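Local coordinates for fatty-acid-binding protein 1 (Arabidopsis thaliana, PDB 4DOO) that binds fatty acids, preferring saturated ones, with a chalcone-isomerase-like fold and may take part in alpha-linolenic acid metabolism in the chloroplast, at residues F12-R22 with K86-V94; V54-Y62 with S75-I85. All blocks are in the same frame, centred on the assembly; numbering follows the deposited sequence.

Contact 1. Residues F12-R22 with K86-V94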
loop_
_atom_site.group_PDB
_atom_site.type_symbol
_atom_site.label_atom_id
_atom_site.label_comp_id
_atom_site.label_asym_id
_atom_site.label_seq_id
_atom_site.Cartn_x
_atom_site.Cartn_y
_atom_site.Cartn_z
ATOM N N PHE A 12 -4.747 -7.544 14.828
ATOM C CA PHE A 12 -5.028 -8.118 13.511
ATOM C C PHE A 12 -3.828 -8.876 12.953
ATOM O O PHE A 12 -2.684 -8.453 13.108
ATOM C CB PHE A 12 -5.474 -7.026 12.533
ATOM C CG PHE A 12 -6.832 -6.449 12.849
ATOM C CD1 PHE A 12 -7.588 -5.840 11.857
ATOM C CD2 PHE A 12 -7.358 -6.525 14.136
ATOM C CE1 PHE A 12 -8.851 -5.320 12.136
ATOM C CE2 PHE A 12 -8.621 -6.007 14.425
ATOM C CZ PHE A 12 -9.367 -5.405 13.421
ATOM N N SER A 13 -4.106 -9.997 12.298
ATOM C CA SER A 13 -3.061 -10.849 11.747
ATOM C C SER A 13 -2.921 -10.770 10.228
ATOM O O SER A 13 -3.911 -10.647 9.504
ATOM C CB SER A 13 -3.323 -12.299 12.161
ATOM O OG SER A 13 -2.344 -13.172 11.634
ATOM N N PHE A 14 -1.677 -10.838 9.766
ATOM C CA PHE A 14 -1.352 -10.800 8.342
ATOM C C PHE A 14 -0.446 -11.980 8.006
ATOM O O PHE A 14 0.539 -12.230 8.700
ATOM C CB PHE A 14 -0.609 -9.510 7.987
ATOM C CG PHE A 14 -1.446 -8.273 8.099
ATOM C CD1 PHE A 14 -2.105 -7.761 6.988
ATOM C CD2 PHE A 14 -1.577 -7.616 9.321
ATOM C CE1 PHE A 14 -2.882 -6.608 7.092
ATOM C CE2 PHE A 14 -2.352 -6.468 9.431
ATOM C CZ PHE A 14 -3.004 -5.963 8.314
ATOM N N PRO A 15 -0.761 -12.717 6.932
ATOM C CA PRO A 15 0.084 -13.857 6.564
ATOM C C PRO A 15 1.476 -13.385 6.148
ATOM O O PRO A 15 1.629 -12.317 5.554
ATOM C CB PRO A 15 -0.689 -14.504 5.417
ATOM C CG PRO A 15 -1.408 -13.338 4.787
ATOM C CD PRO A 15 -1.892 -12.568 6.000
ATOM N N ALA A 16 2.487 -14.182 6.474
ATOM C CA ALA A 16 3.873 -13.852 6.151
ATOM C C ALA A 16 4.098 -13.757 4.644
ATOM O O ALA A 16 5.069 -13.148 4.185
ATOM C CB ALA A 16 4.807 -14.897 6.757
ATOM N N SER A 17 3.203 -14.366 3.875
ATOM C CA SER A 17 3.312 -14.329 2.429
ATOM C C SER A 17 1.976 -14.659 1.803
ATOM O O SER A 17 1.089 -15.207 2.461
ATOM C CB SER A 17 4.368 -15.328 1.941
ATOM O OG SER A 17 3.987 -16.665 2.227
ATOM N N ILE A 18 1.832 -14.304 0.531
ATOM C CA ILE A 18 0.611 -14.571 -0.219
ATOM C C ILE A 18 1.005 -15.233 -1.536
ATOM O O ILE A 18 1.650 -14.613 -2.380
ATOM C CB ILE A 18 -0.165 -13.267 -0.520
ATOM C CG1 ILE A 18 -0.601 -12.606 0.791
ATOM C CG2 ILE A 18 -1.383 -13.570 -1.386
ATOM C CD1 ILE A 18 -1.335 -11.298 0.604
ATOM N N GLY A 19 0.631 -16.497 -1.696
ATOM C CA GLY A 19 0.951 -17.215 -2.918
ATOM C C GLY A 19 2.389 -17.694 -3.003
ATOM O O GLY A 19 2.878 -18.016 -4.090
ATOM N N ASP A 20 3.069 -17.736 -1.862
ATOM C CA ASP A 20 4.459 -18.183 -1.789
ATOM C C ASP A 20 5.472 -17.252 -2.453
ATOM O O ASP A 20 6.676 -17.399 -2.249
ATOM C CB ASP A 20 4.606 -19.576 -2.407
ATOM C CG ASP A 20 3.710 -20.602 -1.748
ATOM O OD1 ASP A 20 3.799 -20.761 -0.511
ATOM O OD2 ASP A 20 2.922 -21.250 -2.471
ATOM N N SER A 21 4.993 -16.296 -3.242
ATOM C CA SER A 21 5.888 -15.381 -3.941
ATOM C C SER A 21 5.837 -13.935 -3.444
ATOM O O SER A 21 6.774 -13.163 -3.654
ATOM C CB SER A 21 5.581 -15.420 -5.441
ATOM O OG SER A 21 4.191 -15.251 -5.679
ATOM N N ARG A 22 4.745 -13.573 -2.785
ATOM C CA ARG A 22 4.574 -12.213 -2.280
ATOM C C ARG A 22 4.837 -12.158 -0.783
ATOM O O ARG A 22 4.033 -12.647 0.010
ATOM C CB ARG A 22 3.157 -11.740 -2.586
ATOM C CG ARG A 22 3.019 -10.245 -2.601
ATOM C CD ARG A 22 1.850 -9.835 -3.447
ATOM N NE ARG A 22 1.934 -10.439 -4.773
ATOM C CZ ARG A 22 1.283 -9.984 -5.837
ATOM N NH1 ARG A 22 0.502 -8.916 -5.727
ATOM N NH2 ARG A 22 1.411 -10.599 -7.007
ATOM N N LYS A 86 5.454 -6.404 -8.565
ATOM C CA LYS A 86 4.115 -6.776 -8.131
ATOM C C LYS A 86 4.046 -6.600 -6.621
ATOM O O LYS A 86 4.920 -7.069 -5.890
ATOM C CB LYS A 86 3.813 -8.228 -8.502
ATOM C CG LYS A 86 3.625 -8.441 -10.001
ATOM C CD LYS A 86 3.250 -9.882 -10.336
ATOM C CE LYS A 86 4.363 -10.860 -10.008
ATOM N NZ LYS A 86 5.605 -10.562 -10.782
ATOM N N MET A 87 3.008 -5.916 -6.162
ATOM C CA MET A 87 2.836 -5.682 -4.742
ATOM C C MET A 87 1.381 -5.795 -4.331
ATOM O O MET A 87 0.469 -5.714 -5.164
ATOM C CB MET A 87 3.328 -4.285 -4.369
ATOM C CG MET A 87 4.768 -3.984 -4.733
ATOM S SD MET A 87 5.224 -2.371 -4.084
ATOM C CE MET A 87 7.018 -2.420 -4.260
ATOM N N THR A 88 1.173 -5.975 -3.034
ATOM C CA THR A 88 -0.171 -6.058 -2.485
ATOM C C THR A 88 -0.213 -5.248 -1.200
ATOM O O THR A 88 0.721 -5.296 -0.394
ATOM C CB THR A 88 -0.581 -7.512 -2.136
ATOM O OG1 THR A 88 -0.691 -8.285 -3.334
ATOM C CG2 THR A 88 -1.936 -7.528 -1.419
ATOM N N ILE A 89 -1.285 -4.480 -1.039
ATOM C CA ILE A 89 -1.502 -3.704 0.174
ATOM C C ILE A 89 -2.792 -4.294 0.731
ATOM O O ILE A 89 -3.854 -4.139 0.130
ATOM C CB ILE A 89 -1.747 -2.198 -0.107
ATOM C CG1 ILE A 89 -0.538 -1.577 -0.806
ATOM C CG2 ILE A 89 -2.037 -1.473 1.205
ATOM C CD1 ILE A 89 0.745 -1.672 -0.009
ATOM N N ARG A 90 -2.701 -5.006 1.845
ATOM C CA ARG A 90 -3.895 -5.583 2.448
ATOM C C ARG A 90 -4.358 -4.715 3.606
ATOM O O ARG A 90 -3.597 -4.456 4.543
ATOM C CB ARG A 90 -3.624 -7.006 2.944
ATOM C CG ARG A 90 -4.736 -7.560 3.828
ATOM C CD ARG A 90 -4.575 -9.056 4.034
ATOM N NE ARG A 90 -4.713 -9.776 2.771
ATOM C CZ ARG A 90 -4.670 -11.098 2.655
ATOM N NH1 ARG A 90 -4.493 -11.856 3.732
ATOM N NH2 ARG A 90 -4.805 -11.661 1.462
ATOM N N LEU A 91 -5.602 -4.250 3.525
ATOM C CA LEU A 91 -6.181 -3.412 4.565
ATOM C C LEU A 91 -7.192 -4.227 5.352
ATOM O O LEU A 91 -7.945 -5.005 4.771
ATOM C CB LEU A 91 -6.923 -2.209 3.966
ATOM C CG LEU A 91 -6.214 -1.185 3.086
ATOM C CD1 LEU A 91 -5.928 -1.787 1.725
ATOM C CD2 LEU A 91 -7.103 0.043 2.938
ATOM N N GLN A 92 -7.200 -4.047 6.669
ATOM C CA GLN A 92 -8.161 -4.717 7.541
ATOM C C GLN A 92 -8.764 -3.621 8.408
ATOM O O GLN A 92 -8.067 -3.005 9.223
ATOM C CB GLN A 92 -7.480 -5.780 8.405
ATOM C CG GLN A 92 -7.008 -6.990 7.612
ATOM C CD GLN A 92 -6.489 -8.094 8.505
ATOM O OE1 GLN A 92 -7.237 -8.668 9.296
ATOM N NE2 GLN A 92 -5.203 -8.393 8.389
ATOM N N ILE A 93 -10.057 -3.372 8.217
ATOM C CA ILE A 93 -10.760 -2.315 8.935
ATOM C C ILE A 93 -10.803 -2.510 10.443
ATOM O O ILE A 93 -11.263 -3.541 10.933
ATOM C CB ILE A 93 -12.212 -2.155 8.400
ATOM C CG1 ILE A 93 -12.185 -1.955 6.881
ATOM C CG2 ILE A 93 -12.902 -0.968 9.071
ATOM C CD1 ILE A 93 -11.357 -0.766 6.422
ATOM N N VAL A 94 -10.326 -1.501 11.168
ATOM C CA VAL A 94 -10.292 -1.521 12.626
ATOM C C VAL A 94 -11.465 -0.758 13.256
ATOM O O VAL A 94 -12.175 -1.297 14.112
ATOM C CB VAL A 94 -8.962 -0.917 13.146
ATOM C CG1 VAL A 94 -8.989 -0.804 14.663
ATOM C CG2 VAL A 94 -7.792 -1.788 12.700
HETATM O O HOH W 1 -6.845 -10.355 11.518
HETATM O O HOH W 2 -5.013 -11.206 6.735
#

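Contact 2. Residues V54-Y62 with S75-I85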
loop_
_atom_site.group_PDB
_atom_site.type_symbol
_atom_site.label_atom_id
_atom_site.label_comp_id
_atom_site.label_asym_id
_atom_site.label_seq_id
_atom_site.Cartn_x
_atom_site.Cartn_y
_atom_site.Cartn_z
ATOM N N VAL A 54 11.708 -7.927 -6.732
ATOM C CA VAL A 54 12.613 -7.127 -5.916
ATOM C C VAL A 54 14.057 -7.542 -6.186
ATOM O O VAL A 54 14.936 -6.693 -6.333
ATOM C CB VAL A 54 12.305 -7.289 -4.411
ATOM C CG1 VAL A 54 13.364 -6.585 -3.578
ATOM C CG2 VAL A 54 10.936 -6.710 -4.104
ATOM N N LYS A 55 14.301 -8.847 -6.259
ATOM C CA LYS A 55 15.647 -9.346 -6.519
ATOM C C LYS A 55 16.180 -8.824 -7.850
ATOM O O LYS A 55 17.355 -8.484 -7.962
ATOM C CB LYS A 55 15.666 -10.880 -6.529
ATOM C CG LYS A 55 15.376 -11.514 -5.186
ATOM C CD LYS A 55 15.406 -13.035 -5.273
ATOM C CE LYS A 55 15.127 -13.666 -3.918
ATOM N NZ LYS A 55 15.183 -15.152 -3.986
ATOM N N LYS A 56 15.315 -8.749 -8.856
ATOM C CA LYS A 56 15.736 -8.268 -10.164
ATOM C C LYS A 56 16.099 -6.783 -10.136
ATOM O O LYS A 56 17.097 -6.372 -10.726
ATOM C CB LYS A 56 14.645 -8.516 -11.210
ATOM C CG LYS A 56 15.036 -8.038 -12.600
ATOM C CD LYS A 56 13.993 -8.377 -13.645
ATOM C CE LYS A 56 14.385 -7.796 -14.994
ATOM N NZ LYS A 56 15.763 -8.206 -15.383
ATOM N N LEU A 57 15.291 -5.985 -9.445
ATOM C CA LEU A 57 15.543 -4.553 -9.331
ATOM C C LEU A 57 16.896 -4.325 -8.657
ATOM O O LEU A 57 17.737 -3.581 -9.168
ATOM C CB LEU A 57 14.410 -3.892 -8.531
ATOM C CG LEU A 57 14.417 -2.390 -8.221
ATOM C CD1 LEU A 57 15.366 -2.099 -7.076
ATOM C CD2 LEU A 57 14.797 -1.605 -9.467
ATOM N N VAL A 58 17.112 -4.978 -7.521
ATOM C CA VAL A 58 18.373 -4.839 -6.803
ATOM C C VAL A 58 19.544 -5.319 -7.660
ATOM O O VAL A 58 20.575 -4.654 -7.745
ATOM C CB VAL A 58 18.358 -5.643 -5.482
ATOM C CG1 VAL A 58 19.733 -5.625 -4.846
ATOM C CG2 VAL A 58 17.331 -5.047 -4.528
ATOM N N GLY A 59 19.378 -6.470 -8.300
ATOM C CA GLY A 59 20.440 -7.004 -9.133
ATOM C C GLY A 59 20.786 -6.116 -10.314
ATOM O O GLY A 59 21.924 -6.115 -10.788
ATOM N N ASP A 60 19.810 -5.355 -10.798
ATOM C CA ASP A 60 20.044 -4.478 -11.936
ATOM C C ASP A 60 20.533 -3.082 -11.570
ATOM O O ASP A 60 21.426 -2.548 -12.228
ATOM C CB ASP A 60 18.779 -4.364 -12.796
ATOM C CG ASP A 60 18.398 -5.682 -13.455
ATOM O OD1 ASP A 60 19.282 -6.554 -13.610
ATOM O OD2 ASP A 60 17.217 -5.841 -13.831
ATOM N N LYS A 61 19.960 -2.489 -10.528
ATOM C CA LYS A 61 20.357 -1.140 -10.127
ATOM C C LYS A 61 21.338 -1.055 -8.965
ATOM O O LYS A 61 21.978 -0.019 -8.769
ATOM C CB LYS A 61 19.121 -0.307 -9.786
ATOM C CG LYS A 61 18.367 0.201 -11.003
ATOM C CD LYS A 61 17.222 1.114 -10.600
ATOM C CE LYS A 61 16.603 1.767 -11.820
ATOM N NZ LYS A 61 17.624 2.576 -12.543
ATOM N N TYR A 62 21.447 -2.132 -8.194
ATOM C CA TYR A 62 22.337 -2.161 -7.039
ATOM C C TYR A 62 23.238 -3.388 -7.029
ATOM O O TYR A 62 23.470 -3.987 -5.982
ATOM C CB TYR A 62 21.508 -2.121 -5.748
ATOM C CG TYR A 62 20.659 -0.880 -5.627
ATOM C CD1 TYR A 62 19.419 -0.792 -6.259
ATOM C CD2 TYR A 62 21.118 0.233 -4.922
ATOM C CE1 TYR A 62 18.658 0.379 -6.196
ATOM C CE2 TYR A 62 20.367 1.405 -4.853
ATOM C CZ TYR A 62 19.140 1.472 -5.495
ATOM O OH TYR A 62 18.411 2.641 -5.454
ATOM N N SER A 75 18.004 7.007 -3.106
ATOM C CA SER A 75 17.218 6.661 -4.287
ATOM C C SER A 75 16.458 5.334 -4.198
ATOM O O SER A 75 15.559 5.082 -5.001
ATOM C CB SER A 75 18.140 6.598 -5.505
ATOM O OG SER A 75 19.120 5.584 -5.318
ATOM N N PHE A 76 16.815 4.492 -3.232
ATOM C CA PHE A 76 16.189 3.172 -3.102
ATOM C C PHE A 76 14.669 3.180 -3.069
ATOM O O PHE A 76 14.026 2.460 -3.833
ATOM C CB PHE A 76 16.733 2.452 -1.862
ATOM C CG PHE A 76 16.276 1.020 -1.736
ATOM C CD1 PHE A 76 16.421 0.130 -2.797
ATOM C CD2 PHE A 76 15.740 0.550 -0.542
ATOM C CE1 PHE A 76 16.040 -1.208 -2.670
ATOM C CE2 PHE A 76 15.354 -0.784 -0.403
ATOM C CZ PHE A 76 15.506 -1.662 -1.466
ATOM N N MET A 77 14.098 3.994 -2.187
ATOM C CA MET A 77 12.650 4.067 -2.059
ATOM C C MET A 77 11.956 4.380 -3.386
ATOM O O MET A 77 11.026 3.678 -3.783
ATOM C CB MET A 77 12.275 5.107 -0.998
ATOM C CG MET A 77 10.773 5.286 -0.797
ATOM S SD MET A 77 10.387 6.309 0.638
ATOM C CE MET A 77 10.773 7.935 0.029
ATOM N N ASP A 78 12.409 5.418 -4.083
ATOM C CA ASP A 78 11.785 5.778 -5.357
ATOM C C ASP A 78 12.041 4.725 -6.435
ATOM O O ASP A 78 11.195 4.500 -7.303
ATOM C CB ASP A 78 12.289 7.136 -5.851
ATOM C CG ASP A 78 11.392 7.728 -6.923
ATOM O OD1 ASP A 78 10.332 8.278 -6.562
ATOM O OD2 ASP A 78 11.732 7.634 -8.120
ATOM N N ASP A 79 13.204 4.082 -6.395
ATOM C CA ASP A 79 13.506 3.057 -7.392
ATOM C C ASP A 79 12.539 1.880 -7.245
ATOM O O ASP A 79 12.070 1.327 -8.246
ATOM C CB ASP A 79 14.954 2.558 -7.267
ATOM C CG ASP A 79 15.974 3.543 -7.831
ATOM O OD1 ASP A 79 15.626 4.329 -8.739
ATOM O OD2 ASP A 79 17.136 3.518 -7.378
ATOM N N LEU A 80 12.243 1.503 -6.002
ATOM C CA LEU A 80 11.318 0.402 -5.732
ATOM C C LEU A 80 9.912 0.722 -6.224
ATOM O O LEU A 80 9.289 -0.089 -6.910
ATOM C CB LEU A 80 11.241 0.099 -4.233
ATOM C CG LEU A 80 12.359 -0.710 -3.578
ATOM C CD1 LEU A 80 12.115 -0.765 -2.070
ATOM C CD2 LEU A 80 12.398 -2.120 -4.171
ATOM N N MET A 81 9.417 1.901 -5.861
ATOM C CA MET A 81 8.076 2.324 -6.246
ATOM C C MET A 81 7.865 2.457 -7.748
ATOM O O MET A 81 6.780 2.176 -8.247
ATOM C CB MET A 81 7.714 3.655 -5.576
ATOM C CG MET A 81 7.114 3.525 -4.184
ATOM S SD MET A 81 6.355 5.060 -3.572
ATOM C CE MET A 81 4.941 5.193 -4.671
ATOM N N GLU A 82 8.896 2.884 -8.467
ATOM C CA GLU A 82 8.781 3.068 -9.907
ATOM C C GLU A 82 9.019 1.792 -10.715
ATOM O O GLU A 82 8.600 1.689 -11.864
ATOM C CB GLU A 82 9.741 4.176 -10.362
ATOM C CG GLU A 82 9.865 4.320 -11.872
ATOM C CD GLU A 82 10.309 5.710 -12.298
ATOM O OE1 GLU A 82 11.070 6.355 -11.548
ATOM O OE2 GLU A 82 9.900 6.153 -13.395
ATOM N N ALA A 83 9.678 0.815 -10.107
ATOM C CA ALA A 83 9.968 -0.438 -10.790
ATOM C C ALA A 83 8.712 -1.280 -11.014
ATOM O O ALA A 83 7.699 -1.111 -10.330
ATOM C CB ALA A 83 10.985 -1.227 -9.995
ATOM N N ASP A 84 8.774 -2.183 -11.985
ATOM C CA ASP A 84 7.637 -3.045 -12.261
ATOM C C ASP A 84 7.714 -4.199 -11.272
ATOM O O ASP A 84 8.157 -5.298 -11.599
ATOM C CB ASP A 84 7.683 -3.556 -13.704
ATOM C CG ASP A 84 6.446 -4.356 -14.078
ATOM O OD1 ASP A 84 5.369 -4.099 -13.496
ATOM O OD2 ASP A 84 6.545 -5.228 -14.966
ATOM N N ILE A 85 7.296 -3.917 -10.045
ATOM C CA ILE A 85 7.307 -4.896 -8.975
ATOM C C ILE A 85 5.874 -5.145 -8.517
ATOM O O ILE A 85 5.162 -4.209 -8.152
ATOM C CB ILE A 85 8.148 -4.384 -7.770
ATOM C CG1 ILE A 85 9.626 -4.317 -8.163
ATOM C CG2 ILE A 85 7.938 -5.289 -6.559
ATOM C CD1 ILE A 85 10.523 -3.654 -7.122
#

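Contact 1. Residues F12-R22 with K86-V94
Arg22 reaches across to strand 87-93 at one end of this contact, and Phe12 meets Gln92 at the other. The Arg22 chain turns about its CG-CD bond (chi3 -53°), bringing NH1 2.7 Å from Thr88 OG1 in a hydrogen bond whose acceptor is tilted out of the guanidinium plane. Lys86 CB lies over a face of that guanidinium, while the ammonium of Lys86 turns off to a salt bridge with Asp53. Gln92 holds the far end with both arms of its amide. NE2 donates to Ser13 O (2.8 Å, N-H...O 162°), approaching from above the carbonyl plane, and OE1 accepts a hydrogen bond from a water that in turn accepts one from Ser13 N. The same NE2 sits over the centre of the Phe14 ring, 3.1 Å above its plane. Phe12 turns an edge to Gln92 CB and to Ile93 O, the latter 3.2 Å from CE1, and offers a face to Val94 CG2 in a CH-pi contact. Between the two ends, Arg90 receives Ile18 CD1 over its guanidinium, with NH2 3.6 Å away; its NE forms a salt bridge with Asp147, and a water links NH1 to Ser13 O. Met87 and Leu91 point away, and with Ile89 they pack on helix 171-182. The curved antiparallel sheet of the chalcone-isomerase fold thus brings its strand 13-18 over the face of strand 87-93; on the other face Ile93 approaches bound laurate.

Contact 2. Residues V54-Y62 with S75-I85
Tyr62 OH meets two side chains of segment 75-85. It donates a very short hydrogen bond to Asp79 OD2 (2.5 Å), and Ser75 OG stands 3.0 Å from the same OH; both oxygens lie near the plane of the phenol ring. The carboxylate is turned well out of that ring's plane. The aliphatic part of Lys61 passes over a face of the Asp79 carboxylate, CD 3.9 Å from Asp79 CG, with the ammonium too far off for a direct ion pair, though its charge may still help stabilise the carboxylate. Phe76 approaches the tyrosine edge-on. With CG anti to the backbone N (chi1 -173°), its ring presents an edge to the face of Tyr62 in a T-shaped stack, centroids 5.7 Å apart and planes at 86°. Leu80 CD1 lies over a face of Phe76, continuing the apolar layer toward Leu57. This leucine spreads its two methyls: CD1 faces Leu80 CD2, whereas CD2 rests on Ala83 CB at 3.9 Å. Its CB meets Ile85 CD1, and one turn earlier in helix 51-61 Val54 CG2 touches Ile85 CG2. Ile70 of helix 67-71 reaches Tyr62, Phe76 and Val58, and Phe195 and Ala199 of helix 189-202 cover Leu80. The axes pass 10.7 Å apart with their directions at 128°, closer to perpendicular than to antiparallel. Such apolar packing, with a polar tie at one end, joins two helices of the helical connection between neighbouring sheet strands 39-50 and 87-93 in this chalcone-isomerase fold.

From the N terminus the chain passes the short strand 5-6, lays down strand 13-18, then runs through strands 22-33 and 39-50 before leaving the sheet at helix 51-61. Contact 2 closes the short excursion that follows, bringing helix 76-82 back against helix 51-61 with helix 67-71 between them in sequence. The chain then passes directly into strand 87-93, which returns to the sheet beside strand 39-50 and meets strand 13-18 and the start of strand 22-33 in contact 1. Contact 2 is therefore nested within the larger loop closed by contact 1. Their centres lie about 20 Å apart, yet they touch where Met87 CE packs 4.2 Å from Leu80 O, joining the helical connection to the sheet.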